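PDB 7D78: DltD domain-containing protein from Beauveria bassiana, which probably acts as a thioesterase that cyclises polyketide chains into medium-ring lactones. Local coordinates for residues F60-V63 against K64-L68; V114-I117 against S118-S122; K292-G295 against H296-L300; V306-V309 against D310-E314. All blocks are in the same frame, centred on the assembly; numbering follows the deposited sequence.

Contact 1 (F60-V63 against K64-L68)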
loop_
_atom_site.group_PDB
_atom_site.type_symbol
_atom_site.label_atom_id
_atom_site.label_comp_id
_atom_site.label_asym_id
_atom_site.label_seq_id
_atom_site.Cartn_x
_atom_site.Cartn_y
_atom_site.Cartn_z
ATOM N N PHE A 60 2.812 -3.631 -16.930
ATOM C CA PHE A 60 2.633 -2.254 -16.482
ATOM C C PHE A 60 1.927 -1.407 -17.532
ATOM O O PHE A 60 2.488 -1.137 -18.597
ATOM C CB PHE A 60 4.003 -1.671 -16.126
ATOM C CG PHE A 60 3.957 -0.312 -15.471
ATOM C CD1 PHE A 60 3.624 -0.179 -14.123
ATOM C CD2 PHE A 60 4.317 0.817 -16.178
ATOM C CE1 PHE A 60 3.624 1.067 -13.507
ATOM C CE2 PHE A 60 4.322 2.069 -15.570
ATOM C CZ PHE A 60 3.973 2.191 -14.236
ATOM N N ASN A 61 0.692 -0.996 -17.253
ATOM C CA ASN A 61 -0.134 -0.191 -18.159
ATOM C C ASN A 61 -0.490 -0.924 -19.445
ATOM O O ASN A 61 -0.970 -0.292 -20.394
ATOM C CB ASN A 61 0.530 1.153 -18.518
ATOM C CG ASN A 61 -0.493 2.247 -18.804
ATOM O OD1 ASN A 61 -1.553 2.294 -18.169
ATOM N ND2 ASN A 61 -0.192 3.124 -19.764
ATOM N N CYS A 62 -0.274 -2.237 -19.514
ATOM C CA CYS A 62 -0.580 -2.996 -20.719
ATOM C C CYS A 62 -2.039 -3.424 -20.740
ATOM O O CYS A 62 -2.675 -3.585 -19.692
ATOM C CB CYS A 62 0.321 -4.226 -20.829
ATOM S SG CYS A 62 2.059 -3.755 -20.933
ATOM N N VAL A 63 -2.562 -3.617 -21.954
ATOM C CA VAL A 63 -3.927 -4.079 -22.139
ATOM C C VAL A 63 -3.898 -5.561 -22.492
ATOM O O VAL A 63 -2.884 -6.108 -22.944
ATOM C CB VAL A 63 -4.705 -3.253 -23.201
ATOM C CG1 VAL A 63 -4.893 -1.808 -22.716
ATOM C CG2 VAL A 63 -4.019 -3.281 -24.570
ATOM N N LYS A 64 -5.037 -6.221 -22.272
ATOM C CA LYS A 64 -5.123 -7.672 -22.399
ATOM C C LYS A 64 -4.827 -8.150 -23.818
ATOM O O LYS A 64 -4.442 -9.311 -23.996
ATOM C CB LYS A 64 -6.518 -8.139 -21.958
ATOM C CG LYS A 64 -7.673 -7.462 -22.740
ATOM C CD LYS A 64 -9.001 -7.583 -22.001
ATOM C CE LYS A 64 -10.159 -7.014 -22.833
ATOM N NZ LYS A 64 -9.858 -5.612 -23.258
ATOM N N GLU A 65 -4.984 -7.282 -24.823
ATOM C CA GLU A 65 -4.779 -7.659 -26.221
ATOM C C GLU A 65 -3.310 -7.759 -26.609
ATOM O O GLU A 65 -3.002 -8.296 -27.679
ATOM C CB GLU A 65 -5.474 -6.651 -27.155
ATOM C CG GLU A 65 -6.986 -6.682 -27.088
ATOM C CD GLU A 65 -7.545 -5.876 -25.924
ATOM O OE1 GLU A 65 -6.753 -5.190 -25.232
ATOM O OE2 GLU A 65 -8.777 -5.937 -25.703
ATOM N N MET A 66 -2.396 -7.255 -25.785
ATOM C CA MET A 66 -0.976 -7.290 -26.108
ATOM C C MET A 66 -0.411 -8.646 -25.713
ATOM O O MET A 66 -0.365 -8.973 -24.523
ATOM C CB MET A 66 -0.237 -6.166 -25.390
ATOM C CG MET A 66 -0.732 -4.780 -25.766
ATOM S SD MET A 66 -0.185 -3.501 -24.608
ATOM C CE MET A 66 1.554 -3.683 -24.674
ATOM N N LEU A 67 -0.004 -9.446 -26.715
ATOM C CA LEU A 67 0.764 -10.689 -26.557
ATOM C C LEU A 67 -0.014 -11.832 -25.918
ATOM O O LEU A 67 0.047 -12.972 -26.397
ATOM C CB LEU A 67 2.052 -10.441 -25.756
ATOM C CG LEU A 67 2.934 -9.276 -26.247
ATOM C CD1 LEU A 67 3.610 -8.537 -25.094
ATOM C CD2 LEU A 67 3.972 -9.721 -27.290
ATOM N N LEU A 68 -0.758 -11.547 -24.850
ATOM C CA LEU A 68 -1.390 -12.617 -24.082
ATOM C C LEU A 68 -2.435 -13.440 -24.838
ATOM O O LEU A 68 -2.584 -14.625 -24.493
ATOM C CB LEU A 68 -2.002 -12.025 -22.802
ATOM C CG LEU A 68 -1.004 -11.221 -21.959
ATOM C CD1 LEU A 68 -1.579 -10.901 -20.575
ATOM C CD2 LEU A 68 0.328 -11.955 -21.827
HETATM O O HOH W 1 -0.934 -7.739 -22.167
#
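V63 and M66 close a type I beta turn in the loop between strand 51-57 and helix 68-77, and their side chains meet at a slant. With chi1 at -66°, CG2 of V63 falls between the backbone N and the carbonyl carbon, and there V63 CG2 lies 3.8 Å from M66 CG. M66 comes back from the far end of the turn. Its sulfur approaches the backbone, M66 SD standing 3.6 Å from V63 N, a weak but nearly straight N-H...S bond. A bend at chi3 (57°) then turns the methyl to C62, M66 CE reaching C62 SG at 3.8 Å. E65 folds back on the same branch of V63, bent at chi2, with E65 OE1 3.4 Å from V63 CG2. The other oxygen of that carboxylate turns to the lysine: K64 NZ meets E65 OE2 at 2.7 Å from the syn side, somewhat out of the carboxylate plane. K64 NZ also forms salt bridges with D86 and D92. The turn itself is closed by M66 N, 3.1 Å from V63 O. A water donates to V63 O and M66 O, so that V63 O is gripped twice. Beyond the turn, C62 packs on M219 and M66 on F218, both of helix 210-220. One ammonium shared among three carboxylates would probably keep those acids ionised, while the sulfurs of C62 and M66 make an apolar, polarisable patch, of which C62 lies near, without touching, the probable catalytic residues.

Contact 2 (V114-I117 against S118-S122)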
loop_
_atom_site.group_PDB
_atom_site.type_symbol
_atom_site.label_atom_id
_atom_site.label_comp_id
_atom_site.label_asym_id
_atom_site.label_seq_id
_atom_site.Cartn_x
_atom_site.Cartn_y
_atom_site.Cartn_z
ATOM N N VAL A 114 -10.965 -13.604 -8.850
ATOM C CA VAL A 114 -11.001 -15.035 -8.530
ATOM C C VAL A 114 -12.406 -15.449 -8.104
ATOM O O VAL A 114 -12.906 -16.506 -8.505
ATOM C CB VAL A 114 -9.953 -15.379 -7.452
ATOM C CG1 VAL A 114 -10.159 -16.799 -6.930
ATOM C CG2 VAL A 114 -8.545 -15.255 -8.028
ATOM N N THR A 115 -13.073 -14.616 -7.310
ATOM C CA THR A 115 -14.432 -14.935 -6.876
ATOM C C THR A 115 -15.364 -15.115 -8.071
ATOM O O THR A 115 -16.126 -16.088 -8.135
ATOM C CB THR A 115 -14.963 -13.844 -5.941
ATOM O OG1 THR A 115 -14.205 -13.839 -4.730
ATOM C CG2 THR A 115 -16.456 -14.089 -5.594
ATOM N N HIS A 116 -15.322 -14.189 -9.032
ATOM C CA HIS A 116 -16.281 -14.309 -10.128
ATOM C C HIS A 116 -15.897 -15.421 -11.102
ATOM O O HIS A 116 -16.772 -16.167 -11.555
ATOM C CB HIS A 116 -16.435 -12.993 -10.879
ATOM C CG HIS A 116 -17.451 -13.061 -11.985
ATOM N ND1 HIS A 116 -18.790 -13.297 -11.751
ATOM C CD2 HIS A 116 -17.318 -12.953 -13.329
ATOM C CE1 HIS A 116 -19.439 -13.324 -12.905
ATOM N NE2 HIS A 116 -18.568 -13.116 -13.878
ATOM N N ILE A 117 -14.609 -15.553 -11.439
ATOM C CA ILE A 117 -14.189 -16.609 -12.369
ATOM C C ILE A 117 -14.495 -17.988 -11.781
ATOM O O ILE A 117 -14.934 -18.909 -12.493
ATOM C CB ILE A 117 -12.693 -16.456 -12.722
ATOM C CG1 ILE A 117 -12.417 -15.134 -13.458
ATOM C CG2 ILE A 117 -12.207 -17.634 -13.556
ATOM C CD1 ILE A 117 -13.266 -14.911 -14.748
ATOM N N SER A 118 -14.260 -18.157 -10.473
ATOM C CA SER A 118 -14.565 -19.418 -9.798
ATOM C C SER A 118 -16.049 -19.758 -9.853
ATOM O O SER A 118 -16.414 -20.932 -9.732
ATOM C CB SER A 118 -14.111 -19.365 -8.327
ATOM O OG SER A 118 -12.712 -19.145 -8.217
ATOM N N SER A 119 -16.915 -18.764 -10.035
ATOM C CA SER A 119 -18.347 -19.026 -10.074
ATOM C C SER A 119 -18.841 -19.473 -11.450
ATOM O O SER A 119 -19.999 -19.888 -11.565
ATOM C CB SER A 119 -19.126 -17.779 -9.631
ATOM O OG SER A 119 -19.293 -16.878 -10.715
ATOM N N LEU A 120 -18.001 -19.423 -12.481
ATOM C CA LEU A 120 -18.476 -19.684 -13.835
ATOM C C LEU A 120 -18.715 -21.185 -14.042
ATOM O O LEU A 120 -18.101 -22.015 -13.366
ATOM C CB LEU A 120 -17.471 -19.155 -14.855
ATOM C CG LEU A 120 -17.280 -17.631 -14.833
ATOM C CD1 LEU A 120 -16.249 -17.227 -15.880
ATOM C CD2 LEU A 120 -18.605 -16.909 -15.064
ATOM N N PRO A 121 -19.612 -21.555 -14.968
ATOM C CA PRO A 121 -20.022 -22.973 -15.083
ATOM C C PRO A 121 -18.908 -23.919 -15.501
ATOM O O PRO A 121 -18.896 -25.079 -15.063
ATOM C CB PRO A 121 -21.138 -22.938 -16.145
ATOM C CG PRO A 121 -21.569 -21.511 -16.231
ATOM C CD PRO A 121 -20.378 -20.675 -15.875
ATOM N N SER A 122 -17.973 -23.467 -16.332
ATOM C CA SER A 122 -16.899 -24.316 -16.831
ATOM C C SER A 122 -15.669 -24.342 -15.927
ATOM O O SER A 122 -14.692 -25.019 -16.256
ATOM C CB SER A 122 -16.482 -23.857 -18.234
ATOM O OG SER A 122 -15.853 -22.586 -18.161
#
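A local contact at the C-terminal end of helix 103-118 joins S118, S119 and L120 to V114-I117, where the chain turns toward strand 123-124. Two serines tie their hydroxyls to carbonyls of the preceding turn. S118 OG, beside its own backbone N (chi1 -60°), donates to V114 O at 2.7 Å. S118 N bonds the same oxygen at 2.9 Å, and the two donors arrive from opposite faces of the carbonyl plane. One residue on, the grip shortens from four residues back to three: S119 OG lies 2.8 Å from H116 O, tilted slightly from the carbonyl plane, and S119 N bonds the same oxygen. Each of these carbonyls thus takes two donors. L120 N closes the end on I117 O at 3.1 Å, a straight bond (166°). L120 then opens its two branches over different neighbours, L120 CD1 approaching I117 CD1 at 3.9 Å and CD2 lying obliquely by the H116 ring. T115 bonds R149 through OG1 and packs on Q180 of the second subunit. Around this end, H116 and I117 rest on strand 28-33, L120 on strand 39-45, and V114 and S118 on strand 127-133.

Contact 3 (K292-G295 against H296-L300)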
loop_
_atom_site.group_PDB
_atom_site.type_symbol
_atom_site.label_atom_id
_atom_site.label_comp_id
_atom_site.label_asym_id
_atom_site.label_seq_id
_atom_site.Cartn_x
_atom_site.Cartn_y
_atom_site.Cartn_z
ATOM N N LYS A 292 16.931 -18.351 -22.544
ATOM C CA LYS A 292 18.227 -17.914 -23.055
ATOM C C LYS A 292 18.062 -16.922 -24.193
ATOM O O LYS A 292 17.180 -17.068 -25.046
ATOM C CB LYS A 292 19.047 -19.114 -23.536
ATOM C CG LYS A 292 19.592 -19.959 -22.410
ATOM C CD LYS A 292 20.846 -19.362 -21.803
ATOM C CE LYS A 292 20.913 -19.647 -20.313
ATOM N NZ LYS A 292 22.216 -19.238 -19.711
ATOM N N GLY A 293 18.918 -15.901 -24.199
ATOM C CA GLY A 293 18.902 -14.892 -25.240
ATOM C C GLY A 293 17.668 -14.016 -25.295
ATOM O O GLY A 293 17.545 -13.214 -26.228
ATOM N N LYS A 294 16.751 -14.131 -24.339
ATOM C CA LYS A 294 15.510 -13.368 -24.384
ATOM C C LYS A 294 15.594 -12.123 -23.507
ATOM O O LYS A 294 16.378 -12.060 -22.555
ATOM C CB LYS A 294 14.325 -14.231 -23.948
ATOM C CG LYS A 294 14.029 -15.359 -24.914
ATOM C CD LYS A 294 14.036 -14.850 -26.348
ATOM C CE LYS A 294 13.823 -15.988 -27.336
ATOM N NZ LYS A 294 12.447 -16.538 -27.262
ATOM N N GLY A 295 14.779 -11.124 -23.857
ATOM C CA GLY A 295 14.612 -9.931 -23.066
ATOM C C GLY A 295 13.269 -9.894 -22.358
ATOM O O GLY A 295 12.482 -10.840 -22.398
ATOM N N HIS A 296 13.015 -8.756 -21.700
ATOM C CA HIS A 296 11.796 -8.595 -20.906
ATOM C C HIS A 296 10.537 -8.762 -21.753
ATOM O O HIS A 296 9.540 -9.327 -21.284
ATOM C CB HIS A 296 11.813 -7.224 -20.221
ATOM C CG HIS A 296 10.833 -7.085 -19.096
ATOM N ND1 HIS A 296 11.029 -7.669 -17.864
ATOM C CD2 HIS A 296 9.671 -6.397 -19.006
ATOM C CE1 HIS A 296 10.020 -7.362 -17.068
ATOM N NE2 HIS A 296 9.179 -6.596 -17.737
ATOM N N LEU A 297 10.553 -8.275 -23.002
ATOM C CA LEU A 297 9.364 -8.332 -23.853
ATOM C C LEU A 297 9.342 -9.519 -24.803
ATOM O O LEU A 297 8.276 -9.839 -25.335
ATOM C CB LEU A 297 9.216 -7.065 -24.709
ATOM C CG LEU A 297 9.021 -5.698 -24.052
ATOM C CD1 LEU A 297 8.084 -5.764 -22.866
ATOM C CD2 LEU A 297 10.361 -5.115 -23.661
ATOM N N THR A 298 10.484 -10.157 -25.054
ATOM C CA THR A 298 10.570 -11.273 -25.986
ATOM C C THR A 298 10.640 -12.615 -25.279
ATOM O O THR A 298 10.835 -13.645 -25.934
ATOM C CB THR A 298 11.790 -11.106 -26.901
ATOM O OG1 THR A 298 12.985 -11.058 -26.108
ATOM C CG2 THR A 298 11.677 -9.821 -27.724
ATOM N N VAL A 299 10.497 -12.626 -23.953
ATOM C CA VAL A 299 10.661 -13.864 -23.198
ATOM C C VAL A 299 9.653 -14.919 -23.641
ATOM O O VAL A 299 9.932 -16.121 -23.565
ATOM C CB VAL A 299 10.563 -13.560 -21.692
ATOM C CG1 VAL A 299 9.221 -12.898 -21.369
ATOM C CG2 VAL A 299 10.793 -14.815 -20.866
ATOM N N LEU A 300 8.484 -14.501 -24.136
ATOM C CA LEU A 300 7.456 -15.437 -24.579
ATOM C C LEU A 300 7.253 -15.416 -26.096
ATOM O O LEU A 300 6.200 -15.836 -26.585
ATOM C CB LEU A 300 6.136 -15.155 -23.851
ATOM C CG LEU A 300 6.179 -15.356 -22.326
ATOM C CD1 LEU A 300 4.809 -15.231 -21.685
ATOM C CD2 LEU A 300 6.797 -16.705 -21.968
HETATM O O HOH W 2 10.922 -17.728 -25.198
#
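G295 N donates to T298 OG1 at 2.9 Å, along a nearly straight line (165°). The threonine can receive it because its hydroxyl oxygen sits between its own backbone N and carbonyl carbon (chi1 60°), facing back across the turn. A weak return bond runs from T298 N to G295 O at 3.4 Å. K294 supplies the other polar anchor. Its ammonium bonds S301 O and E303 O and, at 2.8 Å from K294 NZ, the oxygen of a water that in turn donates to V299 O. To get there the lysine chain bends at chi2 and chi4 and passes over the T298 carbonyl, with K294 CD 3.4 Å from T298 O. Nearer the backbone, K294 CB rests on V299 CA at 3.8 Å, and V299 CB lies 3.4 Å from G295 O. An alanine at K294 removes the ammonium, and the carbonyls of S301 and E303 and the bridging water would probably be left without that partner, with the T298 carbonyl uncovered. Further out, V299 and L300 pack on strands 127-133 and 150-156. H296 points away from the turn, its CG anti to the backbone N, where ND1 bonds D267 and NE2 bonds S134. This geometry is consistent with a Ser-His-Asp charge relay, and the loop between the last strand, 286-291, and helix 305-319 is where alpha/beta hydrolases carry their catalytic histidine.

Contact 4 (V306-V309 against D310-E314)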
loop_
_atom_site.group_PDB
_atom_site.type_symbol
_atom_site.label_atom_id
_atom_site.label_comp_id
_atom_site.label_asym_id
_atom_site.label_seq_id
_atom_site.Cartn_x
_atom_site.Cartn_y
_atom_site.Cartn_z
ATOM N N VAL A 306 7.333 -21.851 -27.610
ATOM C CA VAL A 306 6.396 -22.963 -27.515
ATOM C C VAL A 306 6.787 -23.874 -26.356
ATOM O O VAL A 306 5.930 -24.361 -25.605
ATOM C CB VAL A 306 6.332 -23.715 -28.858
ATOM C CG1 VAL A 306 5.603 -25.035 -28.699
ATOM C CG2 VAL A 306 5.641 -22.846 -29.905
ATOM N N GLU A 307 8.093 -24.064 -26.158
ATOM C CA GLU A 307 8.586 -24.912 -25.078
ATOM C C GLU A 307 8.362 -24.266 -23.714
ATOM O O GLU A 307 8.124 -24.964 -22.719
ATOM C CB GLU A 307 10.072 -25.193 -25.292
ATOM C CG GLU A 307 10.391 -26.138 -26.457
ATOM C CD GLU A 307 10.063 -25.557 -27.831
ATOM O OE1 GLU A 307 10.145 -24.318 -28.013
ATOM O OE2 GLU A 307 9.719 -26.351 -28.732
ATOM N N VAL A 308 8.466 -22.937 -23.642
ATOM C CA VAL A 308 8.240 -22.241 -22.380
ATOM C C VAL A 308 6.773 -22.335 -21.977
ATOM O O VAL A 308 6.451 -22.621 -20.818
ATOM C CB VAL A 308 8.716 -20.781 -22.485
ATOM C CG1 VAL A 308 8.155 -19.950 -21.335
ATOM C CG2 VAL A 308 10.238 -20.731 -22.490
ATOM N N VAL A 309 5.858 -22.117 -22.928
ATOM C CA VAL A 309 4.435 -22.240 -22.621
ATOM C C VAL A 309 4.098 -23.667 -22.205
ATOM O O VAL A 309 3.369 -23.886 -21.230
ATOM C CB VAL A 309 3.584 -21.777 -23.816
ATOM C CG1 VAL A 309 2.105 -21.976 -23.520
ATOM C CG2 VAL A 309 3.870 -20.325 -24.113
ATOM N N ASP A 310 4.633 -24.662 -22.920
ATOM C CA ASP A 310 4.398 -26.049 -22.528
ATOM C C ASP A 310 4.908 -26.316 -21.118
ATOM O O ASP A 310 4.288 -27.069 -20.354
ATOM C CB ASP A 310 5.054 -27.002 -23.530
ATOM C CG ASP A 310 4.191 -27.233 -24.748
ATOM O OD1 ASP A 310 3.003 -26.839 -24.702
ATOM O OD2 ASP A 310 4.689 -27.799 -25.745
ATOM N N ALA A 311 6.032 -25.697 -20.752
ATOM C CA ALA A 311 6.556 -25.860 -19.402
ATOM C C ALA A 311 5.600 -25.298 -18.358
ATOM O O ALA A 311 5.498 -25.842 -17.249
ATOM C CB ALA A 311 7.918 -25.189 -19.289
ATOM N N MET A 312 4.889 -24.219 -18.694
ATOM C CA MET A 312 3.922 -23.644 -17.762
ATOM C C MET A 312 2.758 -24.595 -17.525
ATOM O O MET A 312 2.412 -24.892 -16.378
ATOM C CB MET A 312 3.415 -22.303 -18.289
ATOM C CG MET A 312 4.485 -21.246 -18.429
ATOM S SD MET A 312 3.873 -19.774 -19.282
ATOM C CE MET A 312 5.283 -18.732 -19.073
ATOM N N THR A 313 2.142 -25.093 -18.602
ATOM C CA THR A 313 1.002 -25.989 -18.443
ATOM C C THR A 313 1.396 -27.280 -17.753
ATOM O O THR A 313 0.582 -27.867 -17.033
ATOM C CB THR A 313 0.364 -26.302 -19.793
ATOM O OG1 THR A 313 1.365 -26.780 -20.700
ATOM C CG2 THR A 313 -0.266 -25.055 -20.355
ATOM N N GLU A 314 2.625 -27.749 -17.976
ATOM C CA GLU A 314 3.094 -28.931 -17.265
ATOM C C GLU A 314 3.192 -28.650 -15.770
ATOM O O GLU A 314 2.723 -29.445 -14.948
ATOM C CB GLU A 314 4.440 -29.392 -17.829
ATOM C CG GLU A 314 5.002 -30.643 -17.153
ATOM C CD GLU A 314 6.507 -30.805 -17.360
ATOM O OE1 GLU A 314 7.047 -31.879 -17.011
ATOM O OE2 GLU A 314 7.155 -29.861 -17.872
#
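M312 and V308, one turn apart on helix 305-319, cross obliquely, and the methionine chain can be followed outward from the backbone. M312 CB sits 3.3 Å from V309 O. The next carbon passes the neighbouring carbonyl, M312 CG lying 3.4 Å from V308 O. From there the chain runs extended: M312 SD stands 4.1 Å from V308 O, and the methyl ends against the valine, M312 CE 3.9 Å from V308 CG1. The backbone beneath is regular alpha helix, each amide from D310 to T313 bonded four residues back, with T313 N 3.1 Å from V309 O. In this alpha/beta hydrolase fold the helix lies against the central sheet, V308 and M312 touching strand 259-264 and L300. With an alanine in place of M312, everything beyond CB goes, and a gap would probably open between V308, L300 and that strand. Elsewhere round the helix, V309 packs on helix 68-77. V306 and D310 lie side by side, V306 CG1 being 4.1 Å from D310 OD2, while D310 OD1 and T313 OG1 both bond the side-chain amide of Q78.

How the contacts relate
None of the four is wholly core or wholly surface. Contacts 1 and 3 are loops that follow sheet strands, with about 5 Å between their nearest atoms; contact 3 supplies the probable catalytic histidine, and contact 1 comes near the site through C62. One gathers charge and sulfur, the other backbone carbonyls round a lysine. Contact 4 lies within a helix and contact 2 at a helix end, both farther from the centre of the chain: serine hydroxyls mark contact 2, regular backbone bonding and apolar packing contact 4. Contacts 3 and 4 touch directly, L300 CD2 lying 3.6 Å from V308 CG1. Helix 68-77, which follows contact 1, packs against V309 of contact 4. Contact 2 stands apart, about 32 Å from contact 3 between centres.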